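PDB 5MJR: protein Thf1 from Thermosynechococcus elongatus, which associates with the FtsH protease complex involved in photosystem II repair and may take part in the biogenesis of photosynthetic membranes. Local coordinates for residues 45-50 with 78-83. Residues are numbered along the deposited sequence; the frame is centred on the assembly and turned at random.
Sequences RFIEEL and DQFMEG
F80, at the end of helix 67-80, puts its ring against F46, I47 and L50 of helix 41-58. This is buried helix packing in the all-helical fold of the Thylakoid formation protein family. One contact is CH-pi. CB of F46 lies over a face of the F80 ring, 3.8 Å from its centroid and shifted toward the rim. The two rings also meet, obliquely, with centroids 5.3 Å apart and planes at 49°. CD2 of F46 comes closest here, 3.7 Å from CG of F80. The side chains run past each other in opposite directions.

The other contacts are apolar. CG1 of I47 reaches the edge of the F80 ring at CE1 (4.0 Å). CD2 of L50 meets the edge of the F80 ring at its CE2, also at 4.0 Å. F80 has its CG between the backbone N and the carbonyl carbon (chi1 81°), which turns the ring onto helix 41-58. CD1 of I47 lies more loosely against the sulfur SD of M81.

Helix 90-100 adds I93, against I47 and M81, and L97, against L50. Replacing F80 by an alanine is likely to leave CB of F46 without its aromatic face and open a gap beside I47 and L50. Between 45-50 and 78-83 the contact is thus apolar, resting on shape and dispersion.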
ATOM      1  N   ARG A  45      13.682   0.953 -12.090  1.00 10.94           N
ATOM      2  CA  ARG A  45      12.528   0.464 -12.764  1.00 11.99           C
ATOM      3  C   ARG A  45      11.297   0.370 -11.795  1.00 11.12           C
ATOM      4  O   ARG A  45      10.197   0.811 -12.100  1.00 12.54           O
ATOM      5  CB  ARG A  45      12.773  -0.900 -13.409  1.00 14.09           C
ATOM      6  CG  ARG A  45      13.713  -0.940 -14.558  1.00 23.36           C
ATOM      7  CD  ARG A  45      13.736  -2.238 -15.407  1.00 30.80           C
ATOM      8  NE  ARG A  45      14.407  -3.386 -14.733  1.00 29.71           N
ATOM      9  CZ  ARG A  45      15.753  -3.580 -14.706  1.00 38.87           C
ATOM     10  NH1 ARG A  45      16.607  -2.721 -15.303  1.00 43.20           N
ATOM     11  NH2 ARG A  45      16.284  -4.671 -14.122  1.00 34.60           N
ATOM     12  N   PHE A  46      11.506  -0.189 -10.587  1.00 10.97           N
ATOM     13  CA  PHE A  46      10.431  -0.356  -9.608  1.00 11.89           C
ATOM     14  C   PHE A  46       9.961   1.003  -9.102  1.00 10.95           C
ATOM     15  O   PHE A  46       8.736   1.267  -8.970  1.00 10.95           O
ATOM     16  CB  PHE A  46      10.888  -1.292  -8.495  1.00 12.73           C
ATOM     17  CG  PHE A  46      10.766  -2.757  -8.812  1.00 18.67           C
ATOM     18  CD1 PHE A  46      11.618  -3.393  -9.650  1.00 18.15           C
ATOM     19  CD2 PHE A  46       9.747  -3.476  -8.217  1.00 21.52           C
ATOM     20  CE1 PHE A  46      11.454  -4.764 -10.006  1.00 20.68           C
ATOM     21  CE2 PHE A  46       9.591  -4.824  -8.443  1.00 24.48           C
ATOM     22  CZ  PHE A  46      10.454  -5.486  -9.384  1.00 23.11           C
ATOM     23  N   ILE A  47      10.899   1.909  -8.806  1.00  9.63           N
ATOM     24  CA  ILE A  47      10.552   3.213  -8.278  1.00  9.39           C
ATOM     25  C   ILE A  47       9.796   4.031  -9.297  1.00  9.81           C
ATOM     26  O   ILE A  47       8.742   4.645  -8.980  1.00 10.48           O
ATOM     27  CB  ILE A  47      11.788   3.955  -7.747  1.00 10.93           C
ATOM     28  CG1 ILE A  47      12.380   3.226  -6.544  1.00 12.36           C
ATOM     29  CG2 ILE A  47      11.475   5.398  -7.430  1.00 13.43           C
ATOM     30  CD1 ILE A  47      13.833   3.592  -6.300  1.00 15.66           C
ATOM     31  N   GLU A  48      10.245   4.039 -10.554  1.00 11.19           N
ATOM     32  CA  GLU A  48       9.520   4.793 -11.569  1.00 11.24           C
ATOM     33  C   GLU A  48       8.111   4.180 -11.824  1.00 10.62           C
ATOM     34  O   GLU A  48       7.170   4.943 -12.084  1.00 11.75           O
ATOM     35  CB  GLU A  48      10.347   4.950 -12.853  1.00 11.68           C
ATOM     36  CG  GLU A  48      11.583   5.852 -12.665  1.00 11.88           C
ATOM     37  CD  GLU A  48      12.308   6.221 -13.960  1.00 14.11           C
ATOM     38  OE1 GLU A  48      11.805   5.867 -15.057  1.00 18.42           O
ATOM     39  OE2 GLU A  48      13.433   6.807 -13.777  1.00 17.74           O
ATOM     40  N   GLU A  49       7.995   2.828 -11.793  1.00 10.26           N
ATOM     41  CA  GLU A  49       6.680   2.223 -11.958  1.00 12.94           C
ATOM     42  C   GLU A  49       5.755   2.724 -10.796  1.00 10.04           C
ATOM     43  O   GLU A  49       4.586   3.042 -11.072  1.00 11.26           O
ATOM     44  CB  GLU A  49       6.772   0.701 -11.959  1.00 15.93           C
ATOM     45  CG  GLU A  49       7.191   0.054 -13.259  1.00 22.82           C
ATOM     46  CD  GLU A  49       7.060  -1.479 -13.286  1.00 37.11           C
ATOM     47  OE1 GLU A  49       6.308  -2.036 -12.452  1.00 39.83           O
ATOM     48  OE2 GLU A  49       7.737  -2.063 -14.184  1.00 47.05           O
ATOM     49  N   LEU A  50       6.233   2.777  -9.603  1.00 10.19           N
ATOM     50  CA  LEU A  50       5.437   3.236  -8.445  1.00 10.02           C
ATOM     51  C   LEU A  50       5.070   4.724  -8.632  1.00  9.27           C
ATOM     52  O   LEU A  50       3.952   5.145  -8.332  1.00 10.49           O
ATOM     53  CB  LEU A  50       6.134   2.928  -7.132  1.00 11.24           C
ATOM     54  CG  LEU A  50       5.324   3.186  -5.874  1.00 10.78           C
ATOM     55  CD1 LEU A  50       3.981   2.432  -5.824  1.00 12.78           C
ATOM     56  CD2 LEU A  50       6.178   2.918  -4.681  1.00 11.33           C
ATOM     57  N   ASP A  78       8.334  -0.945   0.950  1.00  9.96           N
ATOM     58  CA  ASP A  78       9.222  -1.639   1.868  1.00 10.89           C
ATOM     59  C   ASP A  78       9.572  -3.054   1.360  1.00 11.03           C
ATOM     60  O   ASP A  78      10.709  -3.484   1.500  1.00 12.42           O
ATOM     61  CB  ASP A  78       8.601  -1.785   3.213  1.00 13.31           C
ATOM     62  CG  ASP A  78       8.606  -0.506   4.062  1.00 17.85           C
ATOM     63  OD1 ASP A  78       9.131   0.563   3.637  1.00 24.18           O
ATOM     64  OD2 ASP A  78       7.871  -0.532   5.110  1.00 23.54           O
ATOM     65  N   GLN A  79       8.619  -3.737   0.725  1.00 10.33           N
ATOM     66  CA  GLN A  79       8.845  -5.104   0.234  1.00 12.17           C
ATOM     67  C   GLN A  79       9.775  -5.100  -0.918  1.00 11.08           C
ATOM     68  O   GLN A  79      10.770  -5.870  -0.912  1.00 11.91           O
ATOM     69  CB  GLN A  79       7.511  -5.768  -0.138  1.00 13.68           C
ATOM     70  CG  GLN A  79       7.610  -7.231  -0.573  1.00 19.86           C
ATOM     71  CD  GLN A  79       8.273  -7.539  -1.893  1.00 26.08           C
ATOM     72  OE1 GLN A  79       8.036  -6.915  -2.910  1.00 32.64           O
ATOM     73  NE2 GLN A  79       9.109  -8.666  -1.849  1.00 23.93           N
ATOM     74  N   PHE A  80       9.596  -4.246  -1.941  1.00 10.89           N
ATOM     75  CA  PHE A  80      10.521  -4.245  -3.110  1.00 10.85           C
ATOM     76  C   PHE A  80      11.856  -3.676  -2.715  1.00 11.61           C
ATOM     77  O   PHE A  80      12.842  -4.023  -3.389  1.00 12.82           O
ATOM     78  CB  PHE A  80       9.950  -3.774  -4.427  1.00 13.12           C
ATOM     79  CG  PHE A  80       9.847  -2.317  -4.692  1.00 14.13           C
ATOM     80  CD1 PHE A  80      10.953  -1.421  -4.756  1.00 16.69           C
ATOM     81  CD2 PHE A  80       8.571  -1.765  -4.890  1.00 14.04           C
ATOM     82  CE1 PHE A  80      10.673  -0.066  -5.027  1.00 18.11           C
ATOM     83  CE2 PHE A  80       8.371  -0.437  -5.139  1.00 13.87           C
ATOM     84  CZ  PHE A  80       9.411   0.403  -5.145  1.00 15.05           C
ATOM     85  N   MET A  81      11.941  -2.848  -1.687  1.00  9.51           N
ATOM     86  CA  MET A  81      13.174  -2.261  -1.287  1.00  9.59           C
ATOM     87  C   MET A  81      13.882  -3.050  -0.179  1.00  9.33           C
ATOM     88  O   MET A  81      14.940  -2.576   0.306  1.00 10.51           O
ATOM     89  CB  MET A  81      12.931  -0.813  -0.809  1.00 10.15           C
ATOM     90  CG  MET A  81      12.452   0.130  -1.909  1.00 10.89           C
ATOM     91  SD  MET A  81      13.738   0.520  -3.144  1.00 12.20           S
ATOM     92  CE  MET A  81      14.687   1.741  -2.252  1.00 13.01           C
ATOM     93  N   GLU A  82      13.382  -4.254   0.166  1.00 10.32           N
ATOM     94  CA  GLU A  82      13.933  -4.966   1.298  1.00 11.58           C
ATOM     95  C   GLU A  82      15.423  -5.330   1.168  1.00 11.26           C
ATOM     96  O   GLU A  82      16.135  -5.493   2.132  1.00 13.71           O
ATOM     97  CB  GLU A  82      13.056  -6.204   1.600  1.00 15.57           C
ATOM     98  CG  GLU A  82      13.045  -7.261   0.606  1.00 21.77           C
ATOM     99  CD  GLU A  82      12.105  -8.429   0.935  1.00 32.61           C
ATOM    100  OE1 GLU A  82      11.695  -8.512   2.105  1.00 32.65           O
ATOM    101  OE2 GLU A  82      11.802  -9.216  -0.008  1.00 53.12           O
ATOM    102  N   GLY A  83      15.879  -5.496  -0.089  1.00 10.63           N
ATOM    103  CA  GLY A  83      17.268  -5.753  -0.391  1.00  9.62           C
ATOM    104  C   GLY A  83      18.039  -4.635  -0.982  1.00 10.63           C
ATOM    105  O   GLY A  83      19.147  -4.852  -1.484  1.00 11.40           O
TER